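Alpha-L-arabinofuranosidase B (PDB 6SXT) hydrolyses terminal non-reducing alpha-L-arabinofuranosyl residues from arabinoxylan, L-arabinan and related plant polysaccharides, using a catalytic domain joined to an arabinose-binding domain. Local coordinates at residues E145-L151 and E180-L184; L322-F328 and C423-A427; T393-Y397 and L407-D411; R443-Y448 and Q461-T467. All blocks are in the same frame, centred on the assembly; numbering follows the deposited sequence. Where two conformers were deposited one is given.

How the contacts relate
Contact 1 comes first along the chain and lies within the catalytic domain, where it closes a short loop of 28 residues and packs strand 145-152 against strand 180-185 of a second sheet. The other three belong to the arabinose-binding domain, on the opposite side of the chain's centre. Contact 2 spans 94 residues, bringing the segment that follows strand 317-319 against strand 422-426; contact 3, at the open end of hairpin 396-401/404-409, closes a loop of nine residues wholly within that span. Contact 4 follows in series, closing a loop of twelve and tying strand 444-448 to the segment before helix 469-472. Contacts 2 and 4 touch through a probable hydrogen bond between Gln425 OE1 and Tyr444 OH; no other pair meets.

Contact 1. Residues E145-L151 and E180-L184; sequences EGMYAVL and EAIYL
Apolar packing between Met147, Ala149, Leu151 and the facing Ile182 and Leu184 joins two strands that run in roughly the same direction, 24° apart, with their axes 7.9 Å from each other. Ile182 is the central wedge: with CG1 beside its backbone N (chi1 -61°), CD1 comes to 3.8 Å from Met147 CG and also touches the backbone at Tyr148 and Ala149. Farther along, Leu151 CD1 meets Leu184 CD2 at 3.7 Å, the two leucines lying alongside each other and pointing opposite ways. A bend at the end of the Met147 chain brings its CE to 3.4 Å from the carbonyl oxygen of Glu180.

The polar end is a carboxylate pair, Glu145 OE2 lying 2.5 Å from Glu180 OE1 with the two planes 37° apart. Asn166 holds the other oxygen of Glu145, and Arg259 forms a salt bridge with that of Glu180. With no backbone hydrogen bond between them, the strands meet as layers of two sheets, as in a beta-sandwich; at this separation one of the two buried acids is probably protonated and donates to the other.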
loop_
_atom_site.group_PDB
_atom_site.type_symbol
_atom_site.label_atom_id
_atom_site.label_comp_id
_atom_site.label_asym_id
_atom_site.label_seq_id
_atom_site.Cartn_x
_atom_site.Cartn_y
_atom_site.Cartn_z
ATOM N N GLU A 145 16.450 19.166 6.690
ATOM C CA GLU A 145 15.346 18.308 7.178
ATOM C C GLU A 145 15.831 16.869 7.317
ATOM O O GLU A 145 16.770 16.448 6.670
ATOM C CB GLU A 145 14.148 18.337 6.218
ATOM C CG GLU A 145 14.411 17.775 4.845
ATOM C CD GLU A 145 13.256 17.790 3.878
ATOM O OE1 GLU A 145 12.136 18.174 4.311
ATOM O OE2 GLU A 145 13.455 17.497 2.690
ATOM N N GLY A 146 15.084 16.119 8.100
ATOM C CA GLY A 146 15.165 14.652 8.075
ATOM C C GLY A 146 13.780 14.066 7.906
ATOM O O GLY A 146 12.785 14.778 8.002
ATOM N N MET A 147 13.753 12.783 7.630
ATOM C CA MET A 147 12.512 12.035 7.467
ATOM C C MET A 147 12.835 10.574 7.720
ATOM O O MET A 147 14.007 10.130 7.621
ATOM C CB MET A 147 11.880 12.256 6.110
ATOM C CG MET A 147 12.725 11.818 4.947
ATOM S SD MET A 147 12.253 12.647 3.391
ATOM C CE MET A 147 12.965 14.268 3.606
ATOM N N TYR A 148 11.809 9.807 8.065
ATOM C CA TYR A 148 11.924 8.339 7.996
ATOM C C TYR A 148 10.552 7.774 7.636
ATOM O O TYR A 148 9.537 8.472 7.811
ATOM C CB TYR A 148 12.456 7.680 9.286
ATOM C CG TYR A 148 11.432 7.443 10.377
ATOM C CD1 TYR A 148 11.142 8.404 11.314
ATOM C CD2 TYR A 148 10.711 6.255 10.432
ATOM C CE1 TYR A 148 10.171 8.212 12.280
ATOM C CE2 TYR A 148 9.743 6.048 11.388
ATOM C CZ TYR A 148 9.479 7.021 12.327
ATOM O OH TYR A 148 8.497 6.844 13.280
ATOM N N ALA A 149 10.544 6.540 7.185
ATOM C CA ALA A 149 9.328 5.756 7.039
ATOM C C ALA A 149 9.628 4.322 7.368
ATOM O O ALA A 149 10.735 3.837 7.036
ATOM C CB ALA A 149 8.727 5.903 5.665
ATOM N N VAL A 150 8.617 3.644 7.891
ATOM C CA VAL A 150 8.660 2.166 7.984
ATOM C C VAL A 150 7.735 1.647 6.889
ATOM O O VAL A 150 6.533 2.020 6.842
ATOM C CB VAL A 150 8.236 1.642 9.364
ATOM C CG1 VAL A 150 8.129 0.119 9.364
ATOM C CG2 VAL A 150 9.198 2.141 10.447
ATOM N N LEU A 151 8.298 0.860 5.991
ATOM C CA LEU A 151 7.656 0.382 4.754
ATOM C C LEU A 151 7.751 -1.142 4.675
ATOM O O LEU A 151 8.511 -1.775 5.380
ATOM C CB LEU A 151 8.370 1.002 3.540
ATOM C CG LEU A 151 8.561 2.519 3.573
ATOM C CD1 LEU A 151 9.397 2.962 2.352
ATOM C CD2 LEU A 151 7.219 3.232 3.580
ATOM N N GLU A 180 12.616 16.392 -2.183
ATOM C CA GLU A 180 13.532 15.541 -1.402
ATOM C C GLU A 180 12.668 14.534 -0.634
ATOM O O GLU A 180 12.047 14.923 0.405
ATOM C CB GLU A 180 14.313 16.394 -0.442
ATOM C CG GLU A 180 15.389 15.621 0.319
ATOM C CD GLU A 180 16.273 16.541 1.126
ATOM O OE1 GLU A 180 15.812 17.145 2.104
ATOM O OE2 GLU A 180 17.481 16.662 0.723
ATOM N N ALA A 181 12.589 13.338 -1.175
ATOM C CA ALA A 181 11.684 12.315 -0.630
ATOM C C ALA A 181 12.337 10.942 -0.701
ATOM O O ALA A 181 13.141 10.624 -1.579
ATOM C CB ALA A 181 10.389 12.360 -1.395
ATOM N N ILE A 182 11.997 10.128 0.294
ATOM C CA ILE A 182 12.258 8.674 0.274
ATOM C C ILE A 182 11.591 8.050 -0.932
ATOM O O ILE A 182 10.397 8.280 -1.138
ATOM C CB ILE A 182 11.777 8.026 1.573
ATOM C CG1 ILE A 182 12.501 8.580 2.785
ATOM C CG2 ILE A 182 11.892 6.511 1.462
ATOM C CD1 ILE A 182 11.776 8.256 4.098
ATOM N N TYR A 183 12.313 7.199 -1.623
ATOM C CA TYR A 183 11.768 6.319 -2.655
ATOM C C TYR A 183 12.085 4.863 -2.274
ATOM O O TYR A 183 13.199 4.581 -1.820
ATOM C CB TYR A 183 12.413 6.628 -4.023
ATOM C CG TYR A 183 12.110 5.569 -5.048
ATOM C CD1 TYR A 183 10.968 5.639 -5.836
ATOM C CD2 TYR A 183 12.937 4.475 -5.247
ATOM C CE1 TYR A 183 10.624 4.639 -6.722
ATOM C CE2 TYR A 183 12.610 3.471 -6.135
ATOM C CZ TYR A 183 11.460 3.542 -6.890
ATOM O OH TYR A 183 11.088 2.522 -7.734
ATOM N N LEU A 184 11.149 3.966 -2.497
ATOM C CA LEU A 184 11.401 2.508 -2.371
ATOM C C LEU A 184 10.806 1.787 -3.565
ATOM O O LEU A 184 9.604 1.875 -3.786
ATOM C CB LEU A 184 10.844 1.936 -1.068
ATOM C CG LEU A 184 11.094 0.445 -0.883
ATOM C CD1 LEU A 184 12.560 0.080 -0.815
ATOM C CD2 LEU A 184 10.379 -0.044 0.367
#

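Contact 2. Residues L322-F328 and C423-A427; sequences LVSGPSF and CPQAA. With NAG (2-acetamido-2-deoxy-beta-D-glucopyranose), chain D.
Two hydrogen bonds join Ser324 to the strand that carries Pro424 and Ala426. Its backbone N donates to Pro424 O at 3.0 Å, while its OG accepts from Ala426 N at 2.9 Å in a nearly straight bond (169°). Chi1 of 69° sets that hydroxyl between the backbone N and the carbonyl carbon of Ser324, where it reaches the Ala426 amide. Pro424 O is gripped further by a water, which donates to it at 2.8 Å and also to Leu322 O, and by a CA-H...O contact from Val323.

Apolar contacts centre on the Pro424 ring. Its CG lies at the edge of the Phe328 ring, 3.7 Å from CD2, and its CD rests 3.9 Å from Val323 CG2. Beyond the strand end, the glycan's O6 donates to Ala427 O at 2.7 Å.

Segment 322-328 leads from strand 317-319 into the beta-trefoil arabinose-binding domain and runs beside its strand 422-426, whose partner is strand 433-437; Phe328 packs on Leu435 and Ile477 and edge-to-face with Phe388, while the Cys423-Cys385 disulfide ties the strand to the segment before strand 386-390.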
loop_
_atom_site.group_PDB
_atom_site.type_symbol
_atom_site.label_atom_id
_atom_site.label_comp_id
_atom_site.label_asym_id
_atom_site.label_seq_id
_atom_site.Cartn_x
_atom_site.Cartn_y
_atom_site.Cartn_z
ATOM N N LEU A 322 -3.993 -11.744 6.760
ATOM C CA LEU A 322 -4.754 -11.200 5.627
ATOM C C LEU A 322 -6.083 -11.946 5.398
ATOM O O LEU A 322 -6.828 -11.510 4.519
ATOM C CB LEU A 322 -3.892 -11.377 4.365
ATOM C CG LEU A 322 -2.823 -10.298 4.201
ATOM C CD1 LEU A 322 -1.711 -10.761 3.313
ATOM C CD2 LEU A 322 -3.406 -8.980 3.695
ATOM N N VAL A 323 -6.368 -12.999 6.140
ATOM C CA VAL A 323 -7.466 -13.930 5.791
ATOM C C VAL A 323 -8.471 -13.987 6.924
ATOM O O VAL A 323 -8.087 -13.931 8.112
ATOM C CB VAL A 323 -6.879 -15.311 5.474
ATOM C CG1 VAL A 323 -7.972 -16.321 5.181
ATOM C CG2 VAL A 323 -5.937 -15.195 4.318
ATOM N N SER A 324 -9.730 -14.039 6.567
ATOM C CA SER A 324 -10.812 -14.355 7.511
ATOM C C SER A 324 -11.867 -15.201 6.813
ATOM O O SER A 324 -11.834 -15.316 5.566
ATOM C CB SER A 324 -11.422 -13.092 8.093
ATOM O OG SER A 324 -12.146 -12.356 7.144
ATOM N N GLY A 325 -12.846 -15.658 7.597
ATOM C CA GLY A 325 -13.942 -16.458 7.030
ATOM C C GLY A 325 -13.504 -17.902 6.787
ATOM O O GLY A 325 -12.443 -18.356 7.206
ATOM N N PRO A 326 -14.387 -18.686 6.129
ATOM C CA PRO A 326 -14.105 -20.093 5.897
ATOM C C PRO A 326 -12.779 -20.413 5.201
ATOM O O PRO A 326 -12.106 -21.404 5.502
ATOM C CB PRO A 326 -15.280 -20.532 5.023
ATOM C CG PRO A 326 -15.966 -19.309 4.555
ATOM C CD PRO A 326 -15.654 -18.237 5.578
ATOM N N SER A 327 -12.374 -19.613 4.276
ATOM C CA SER A 327 -11.040 -19.957 3.645
ATOM C C SER A 327 -10.893 -21.406 3.085
ATOM O O SER A 327 -11.899 -22.139 2.845
ATOM C CB SER A 327 -9.898 -19.677 4.586
ATOM O OG SER A 327 -8.673 -19.533 3.878
ATOM N N PHE A 328 -9.664 -21.790 2.771
ATOM C CA PHE A 328 -9.301 -22.888 1.843
ATOM C C PHE A 328 -8.045 -23.585 2.324
ATOM O O PHE A 328 -7.344 -23.046 3.170
ATOM C CB PHE A 328 -9.015 -22.352 0.429
ATOM C CG PHE A 328 -10.153 -21.575 -0.177
ATOM C CD1 PHE A 328 -11.221 -22.215 -0.801
ATOM C CD2 PHE A 328 -10.187 -20.184 -0.106
ATOM C CE1 PHE A 328 -12.233 -21.482 -1.390
ATOM C CE2 PHE A 328 -11.261 -19.469 -0.593
ATOM C CZ PHE A 328 -12.280 -20.114 -1.265
ATOM N N CYS A 423 -7.228 -12.899 -1.305
ATOM C CA CYS A 423 -7.238 -13.144 0.134
ATOM C C CYS A 423 -8.667 -13.355 0.579
ATOM O O CYS A 423 -9.503 -12.467 0.419
ATOM C CB CYS A 423 -6.642 -11.962 0.875
ATOM S SG CYS A 423 -4.919 -11.609 0.358
ATOM N N PRO A 424 -9.037 -14.555 1.077
ATOM C CA PRO A 424 -10.401 -14.799 1.502
ATOM C C PRO A 424 -10.713 -13.866 2.675
ATOM O O PRO A 424 -9.852 -13.660 3.570
ATOM C CB PRO A 424 -10.431 -16.261 1.910
ATOM C CG PRO A 424 -9.243 -16.850 1.170
ATOM C CD PRO A 424 -8.203 -15.759 1.137
ATOM N N GLN A 425 -11.950 -13.417 2.653
ATOM C CA GLN A 425 -12.503 -12.557 3.726
ATOM C C GLN A 425 -13.884 -13.103 4.065
ATOM O O GLN A 425 -14.642 -13.478 3.125
ATOM C CB GLN A 425 -12.576 -11.134 3.210
ATOM C CG GLN A 425 -13.002 -10.133 4.290
ATOM C CD GLN A 425 -13.030 -8.708 3.833
ATOM O OE1 GLN A 425 -12.299 -8.280 2.921
ATOM N NE2 GLN A 425 -13.856 -7.902 4.520
ATOM N N ALA A 426 -14.255 -13.141 5.322
ATOM C CA ALA A 426 -15.633 -13.523 5.681
ATOM C C ALA A 426 -16.592 -12.746 4.773
ATOM O O ALA A 426 -16.527 -11.515 4.669
ATOM C CB ALA A 426 -15.847 -13.243 7.160
ATOM N N ALA A 427 -17.558 -13.416 4.118
ATOM C CA ALA A 427 -18.394 -12.770 3.112
ATOM C C ALA A 427 -19.069 -11.519 3.671
ATOM O O ALA A 427 -19.600 -11.544 4.804
ATOM C CB ALA A 427 -19.462 -13.712 2.575
HETATM C C1 NAG D . -21.658 -9.600 8.238
HETATM C C2 NAG D . -22.938 -10.425 8.190
HETATM C C3 NAG D . -22.857 -11.593 9.191
HETATM C C4 NAG D . -21.552 -12.386 9.005
HETATM C C5 NAG D . -20.337 -11.483 8.815
HETATM C C6 NAG D . -19.089 -12.276 8.352
HETATM C C7 NAG D . -24.844 -9.081 7.405
HETATM C C8 NAG D . -25.957 -8.161 7.773
HETATM N N2 NAG D . -24.111 -9.576 8.415
HETATM O O3 NAG D . -24.012 -12.487 9.076
HETATM O O4 NAG D . -21.376 -13.331 10.064
HETATM O O5 NAG D . -20.546 -10.429 7.858
HETATM O O6 NAG D . -19.388 -12.995 7.117
HETATM O O7 NAG D . -24.616 -9.377 6.231
HETATM O O HOH W 1 -9.472 -11.149 4.778
#

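Contact 3. Residues T393-Y397 and L407-D411; sequences TPGSY and LNAND. With SO4 (sulfate ion), chain F; EDO (1,2-ethanediol), chain B.
The open end of the beta hairpin formed by strands 396-401 and 404-409 is closed here by three backbone hydrogen bonds. Tyr397 and Asn408 form an antiparallel hydrogen-bonded pair: Tyr397 N donates to Asn408 O at 2.9 Å, and Asn408 N returns a longer bond to Tyr397 O at 3.2 Å. Ser396 and Ala409 make the adjoining non-hydrogen-bonded pair, in which Ser396 OG comes within 3.3 Å of Ala409 CA. Past the last bridge, Asn410 N donates to Gly395 O at 3.0 Å.

Gly395 belongs to a type II turn, Thr393 to Ser396, which leads into the first strand; its positive phi, 88°, suits glycine. This hairpin is part of the beta-trefoil arabinose-binding domain, where Tyr397 packs against Val377 and Ser387 of neighbouring strands. Tyr397 CE1 also lies 3.7 Å from Asn410 CB, the ring and amide planes almost perpendicular at 83°, and one water joins Tyr397 OH to Asn410 ND2, while Asn410 OD1 accepts from Gly412 N. Leu407 lays CD1 against the Ser396-Tyr397 peptide and Ser396 CB. A sulfate, probably from the crystallisation liquor, accepts from Ala409 N at 2.8 Å and from Asn408 ND2; the OD1 of the same Asn408 amide accepts from Arg399 NH1.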
loop_
_atom_site.group_PDB
_atom_site.type_symbol
_atom_site.label_atom_id
_atom_site.label_comp_id
_atom_site.label_asym_id
_atom_site.label_seq_id
_atom_site.Cartn_x
_atom_site.Cartn_y
_atom_site.Cartn_z
ATOM N N THR A 393 -8.104 -26.393 -17.437
ATOM C CA THR A 393 -6.877 -25.768 -17.990
ATOM C C THR A 393 -5.812 -25.636 -16.901
ATOM O O THR A 393 -5.581 -24.550 -16.377
ATOM C CB THR A 393 -7.189 -24.466 -18.718
ATOM O OG1 THR A 393 -8.277 -24.576 -19.626
ATOM C CG2 THR A 393 -6.003 -23.954 -19.468
ATOM N N PRO A 394 -5.153 -26.733 -16.509
ATOM C CA PRO A 394 -4.135 -26.694 -15.478
ATOM C C PRO A 394 -3.019 -25.743 -15.908
ATOM O O PRO A 394 -2.755 -25.557 -17.105
ATOM C CB PRO A 394 -3.576 -28.093 -15.337
ATOM C CG PRO A 394 -4.522 -28.972 -16.143
ATOM C CD PRO A 394 -5.383 -28.103 -17.016
ATOM N N GLY A 395 -2.441 -25.051 -14.913
ATOM C CA GLY A 395 -1.423 -24.038 -15.207
ATOM C C GLY A 395 -1.979 -22.673 -15.474
ATOM O O GLY A 395 -1.172 -21.722 -15.590
ATOM N N SER A 396 -3.293 -22.552 -15.586
ATOM C CA SER A 396 -3.997 -21.270 -15.795
ATOM C C SER A 396 -4.754 -20.915 -14.515
ATOM O O SER A 396 -5.282 -21.807 -13.867
ATOM C CB SER A 396 -4.864 -21.259 -16.992
ATOM O OG SER A 396 -4.022 -21.312 -18.142
ATOM N N TYR A 397 -4.722 -19.618 -14.182
ATOM C CA TYR A 397 -5.299 -19.098 -12.931
ATOM C C TYR A 397 -6.164 -17.893 -13.230
ATOM O O TYR A 397 -5.955 -17.155 -14.153
ATOM C CB TYR A 397 -4.182 -18.676 -11.971
ATOM C CG TYR A 397 -3.246 -19.767 -11.564
ATOM C CD1 TYR A 397 -2.204 -20.134 -12.405
ATOM C CD2 TYR A 397 -3.394 -20.447 -10.364
ATOM C CE1 TYR A 397 -1.331 -21.138 -12.059
ATOM C CE2 TYR A 397 -2.508 -21.443 -9.991
ATOM C CZ TYR A 397 -1.478 -21.775 -10.845
ATOM O OH TYR A 397 -0.616 -22.763 -10.462
ATOM N N LEU A 407 -8.959 -15.897 -17.187
ATOM C CA LEU A 407 -8.225 -17.129 -16.956
ATOM C C LEU A 407 -7.022 -17.158 -17.891
ATOM O O LEU A 407 -7.212 -17.349 -19.133
ATOM C CB LEU A 407 -9.127 -18.359 -17.192
ATOM C CG LEU A 407 -8.430 -19.692 -16.996
ATOM C CD1 LEU A 407 -7.956 -19.885 -15.552
ATOM C CD2 LEU A 407 -9.356 -20.842 -17.362
ATOM N N ASN A 408 -5.825 -16.980 -17.346
ATOM C CA ASN A 408 -4.582 -16.862 -18.121
ATOM C C ASN A 408 -3.544 -17.798 -17.556
ATOM O O ASN A 408 -3.543 -18.143 -16.333
ATOM C CB ASN A 408 -4.040 -15.425 -18.174
ATOM C CG ASN A 408 -4.871 -14.400 -18.893
ATOM O OD1 ASN A 408 -4.803 -13.200 -18.583
ATOM N ND2 ASN A 408 -5.653 -14.758 -19.920
ATOM N N ALA A 409 -2.624 -18.232 -18.406
ATOM C CA ALA A 409 -1.535 -19.104 -17.992
ATOM C C ALA A 409 -0.525 -18.317 -17.129
ATOM O O ALA A 409 -0.116 -17.224 -17.530
ATOM C CB ALA A 409 -0.849 -19.697 -19.206
ATOM N N ASN A 410 -0.093 -18.942 -16.065
ATOM C CA ASN A 410 1.004 -18.409 -15.214
ATOM C C ASN A 410 2.262 -18.316 -16.078
ATOM O O ASN A 410 2.700 -19.348 -16.554
ATOM C CB ASN A 410 1.215 -19.314 -14.039
ATOM C CG ASN A 410 2.320 -18.868 -13.092
ATOM O OD1 ASN A 410 2.807 -17.758 -13.203
ATOM N ND2 ASN A 410 2.688 -19.773 -12.209
ATOM N N ASP A 411 2.804 -17.115 -16.254
ATOM C CA ASP A 411 4.033 -16.843 -17.039
ATOM C C ASP A 411 5.246 -16.677 -16.102
ATOM O O ASP A 411 6.303 -16.346 -16.613
ATOM C CB ASP A 411 3.723 -15.680 -17.950
ATOM C CG ASP A 411 3.594 -14.358 -17.196
ATOM O OD1 ASP A 411 3.779 -14.391 -15.948
ATOM O OD2 ASP A 411 3.188 -13.384 -17.831
HETATM S S SO4 F . -3.366 -17.504 -21.904
HETATM O O1 SO4 F . -3.084 -18.897 -21.858
HETATM O O2 SO4 F . -4.748 -17.241 -21.832
HETATM O O3 SO4 F . -2.956 -16.956 -23.152
HETATM O O4 SO4 F . -2.643 -16.834 -20.816
HETATM C C1 EDO B . 6.982 -20.517 -15.934
HETATM O O1 EDO B . 6.899 -19.732 -17.093
HETATM C C2 EDO B . 5.695 -21.176 -15.635
HETATM O O2 EDO B . 5.690 -21.810 -14.377
HETATM O O HOH W 2 1.654 -22.071 -16.467
HETATM O O HOH W 3 1.715 -22.594 -11.995
#

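Contact 4. Residues R443-Y448 and Q461-T467; sequences RYFRHY and QTFDSKT
Arg446 reaches from strand 444-448 into the loop 461-467, its CB directed toward that loop. CG stands anti to the backbone N (chi1 -172°) and the chain then bends at chi2 (-96°), bringing CD to 3.4 Å from Phe463 O. NE turns back to its own strand and donates to His447 O. NH1 carries two bonds: one to Phe463 O at 2.8 Å, tilted from the guanidinium plane, and one to Ser465 O at 2.9 Å, in plane and on a carbonyl lone pair. NH2 adds weak bonds to Thr467 O and Ser465 O and a salt bridge to the substrate-binding Asp472.

Tyr448 CD1 lies over one guanidinium face, toward its rim, and Phe463 CA stands over the centre of the Tyr448 ring, a CH-pi contact 3.9 Å from the centroid. Arg443 NH1 and Asp464 OD1 form a salt bridge of 3.0 Å, and Arg443 makes a cation-pi contact with the substrate-binding Phe403.

Within the beta-trefoil arabinose-binding domain, strand 444-448 pairs with strand 451-455, where Ala454 O also receives Arg443 NH1, and Arg446 packs on Phe469 of helix 469-472.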
loop_
_atom_site.group_PDB
_atom_site.type_symbol
_atom_site.label_atom_id
_atom_site.label_comp_id
_atom_site.label_asym_id
_atom_site.label_seq_id
_atom_site.Cartn_x
_atom_site.Cartn_y
_atom_site.Cartn_z
ATOM N N ARG A 443 -10.480 -3.911 -4.110
ATOM C CA ARG A 443 -11.269 -4.680 -5.106
ATOM C C ARG A 443 -11.411 -6.133 -4.728
ATOM O O ARG A 443 -10.528 -6.721 -4.110
ATOM C CB ARG A 443 -10.602 -4.512 -6.459
ATOM C CG ARG A 443 -10.681 -3.086 -6.997
ATOM C CD ARG A 443 -9.916 -2.878 -8.292
ATOM N NE ARG A 443 -10.127 -1.512 -8.743
ATOM C CZ ARG A 443 -11.207 -1.062 -9.390
ATOM N NH1 ARG A 443 -12.153 -1.886 -9.767
ATOM N NH2 ARG A 443 -11.351 0.236 -9.618
ATOM N N TYR A 444 -12.546 -6.686 -5.158
ATOM C CA TYR A 444 -13.014 -8.017 -4.815
ATOM C C TYR A 444 -13.542 -8.725 -6.052
ATOM O O TYR A 444 -14.043 -8.054 -6.944
ATOM C CB TYR A 444 -14.188 -7.936 -3.838
ATOM C CG TYR A 444 -13.832 -7.452 -2.448
ATOM C CD1 TYR A 444 -13.700 -6.122 -2.177
ATOM C CD2 TYR A 444 -13.648 -8.361 -1.424
ATOM C CE1 TYR A 444 -13.279 -5.701 -0.925
ATOM C CE2 TYR A 444 -13.301 -7.953 -0.153
ATOM C CZ TYR A 444 -13.144 -6.613 0.089
ATOM O OH TYR A 444 -12.797 -6.193 1.373
ATOM N N PHE A 445 -13.429 -10.048 -6.065
ATOM C CA PHE A 445 -14.260 -10.835 -7.034
ATOM C C PHE A 445 -15.680 -10.272 -6.990
ATOM O O PHE A 445 -16.277 -10.230 -5.892
ATOM C CB PHE A 445 -14.369 -12.317 -6.706
ATOM C CG PHE A 445 -13.279 -13.243 -7.195
ATOM C CD1 PHE A 445 -11.931 -12.936 -7.160
ATOM C CD2 PHE A 445 -13.644 -14.481 -7.710
ATOM C CE1 PHE A 445 -10.969 -13.848 -7.555
ATOM C CE2 PHE A 445 -12.693 -15.388 -8.120
ATOM C CZ PHE A 445 -11.365 -15.064 -8.071
ATOM N N ARG A 446 -16.235 -9.876 -8.126
ATOM C CA ARG A 446 -17.585 -9.281 -8.170
ATOM C C ARG A 446 -18.223 -9.650 -9.511
ATOM O O ARG A 446 -17.607 -9.346 -10.551
ATOM C CB ARG A 446 -17.522 -7.752 -8.001
ATOM C CG ARG A 446 -18.892 -7.077 -7.846
ATOM C CD ARG A 446 -19.461 -6.501 -9.162
ATOM N NE ARG A 446 -20.829 -6.123 -8.855
ATOM C CZ ARG A 446 -21.181 -4.955 -8.312
ATOM N NH1 ARG A 446 -20.332 -3.948 -8.279
ATOM N NH2 ARG A 446 -22.426 -4.805 -7.880
ATOM N N HIS A 447 -19.411 -10.258 -9.466
ATOM C CA HIS A 447 -20.163 -10.542 -10.720
ATOM C C HIS A 447 -21.013 -9.311 -11.079
ATOM O O HIS A 447 -21.634 -8.655 -10.208
ATOM C CB HIS A 447 -20.916 -11.872 -10.692
ATOM C CG HIS A 447 -22.029 -11.915 -9.727
ATOM N ND1 HIS A 447 -23.280 -11.459 -10.097
ATOM C CD2 HIS A 447 -22.098 -12.250 -8.414
ATOM C CE1 HIS A 447 -24.082 -11.579 -9.066
ATOM N NE2 HIS A 447 -23.385 -12.026 -8.017
ATOM N N TYR A 448 -20.995 -8.980 -12.359
ATOM C CA TYR A 448 -21.727 -7.833 -12.925
ATOM C C TYR A 448 -22.127 -8.224 -14.361
ATOM O O TYR A 448 -21.254 -8.457 -15.201
ATOM C CB TYR A 448 -20.883 -6.557 -12.881
ATOM C CG TYR A 448 -21.625 -5.322 -13.313
ATOM C CD1 TYR A 448 -22.365 -4.589 -12.411
ATOM C CD2 TYR A 448 -21.573 -4.913 -14.629
ATOM C CE1 TYR A 448 -23.033 -3.438 -12.812
ATOM C CE2 TYR A 448 -22.238 -3.770 -15.043
ATOM C CZ TYR A 448 -22.972 -3.044 -14.126
ATOM O OH TYR A 448 -23.632 -1.918 -14.526
ATOM N N GLN A 461 -15.395 2.531 -12.627
ATOM C CA GLN A 461 -15.806 1.517 -13.642
ATOM C C GLN A 461 -17.302 1.281 -13.467
ATOM O O GLN A 461 -17.845 1.267 -12.340
ATOM C CB GLN A 461 -14.957 0.243 -13.524
ATOM C CG GLN A 461 -13.526 0.435 -14.036
ATOM C CD GLN A 461 -12.547 0.918 -13.010
ATOM O OE1 GLN A 461 -11.502 1.489 -13.354
ATOM N NE2 GLN A 461 -12.878 0.698 -11.746
ATOM N N THR A 462 -18.002 0.888 -14.558
ATOM C CA THR A 462 -19.440 0.569 -14.426
ATOM C C THR A 462 -19.635 -0.607 -13.463
ATOM O O THR A 462 -20.602 -0.579 -12.705
ATOM C CB THR A 462 -20.069 0.294 -15.798
ATOM O OG1 THR A 462 -19.293 -0.768 -16.355
ATOM C CG2 THR A 462 -20.076 1.542 -16.650
ATOM N N PHE A 463 -18.711 -1.570 -13.436
ATOM C CA PHE A 463 -18.848 -2.788 -12.610
ATOM C C PHE A 463 -18.416 -2.521 -11.146
ATOM O O PHE A 463 -18.474 -3.450 -10.358
ATOM C CB PHE A 463 -18.018 -3.931 -13.183
ATOM C CG PHE A 463 -16.607 -3.595 -13.567
ATOM C CD1 PHE A 463 -15.588 -3.544 -12.614
ATOM C CD2 PHE A 463 -16.268 -3.317 -14.888
ATOM C CE1 PHE A 463 -14.293 -3.276 -13.004
ATOM C CE2 PHE A 463 -14.973 -3.000 -15.263
ATOM C CZ PHE A 463 -13.963 -3.005 -14.326
ATOM N N ASP A 464 -18.081 -1.281 -10.822
ATOM C CA ASP A 464 -17.882 -0.852 -9.417
ATOM C C ASP A 464 -19.187 -0.344 -8.841
ATOM O O ASP A 464 -19.181 0.260 -7.745
ATOM C CB ASP A 464 -16.837 0.256 -9.302
ATOM C CG ASP A 464 -15.440 -0.050 -9.805
ATOM O OD1 ASP A 464 -15.048 -1.227 -9.781
ATOM O OD2 ASP A 464 -14.759 0.910 -10.251
ATOM N N SER A 465 -20.336 -0.626 -9.469
ATOM C CA SER A 465 -21.634 -0.185 -8.906
ATOM C C SER A 465 -21.801 -0.557 -7.437
ATOM O O SER A 465 -21.628 -1.720 -7.007
ATOM C CB SER A 465 -22.795 -0.714 -9.732
ATOM O OG SER A 465 -24.001 -0.317 -9.137
ATOM N N LYS A 466 -22.271 0.394 -6.617
ATOM C CA LYS A 466 -22.617 0.075 -5.231
ATOM C C LYS A 466 -23.854 -0.793 -5.129
ATOM O O LYS A 466 -24.021 -1.480 -4.133
ATOM C CB LYS A 466 -22.823 1.371 -4.440
ATOM C CG LYS A 466 -21.543 2.171 -4.286
ATOM C CD LYS A 466 -21.711 3.169 -3.156
ATOM C CE LYS A 466 -20.416 3.498 -2.473
ATOM N NZ LYS A 466 -20.678 4.304 -1.283
ATOM N N THR A 467 -24.716 -0.744 -6.137
ATOM C CA THR A 467 -25.944 -1.565 -6.119
ATOM C C THR A 467 -25.582 -3.039 -6.053
ATOM O O THR A 467 -24.833 -3.474 -6.932
ATOM C CB THR A 467 -26.796 -1.265 -7.349
ATOM O OG1 THR A 467 -27.062 0.123 -7.280
ATOM C CG2 THR A 467 -28.098 -2.027 -7.355
#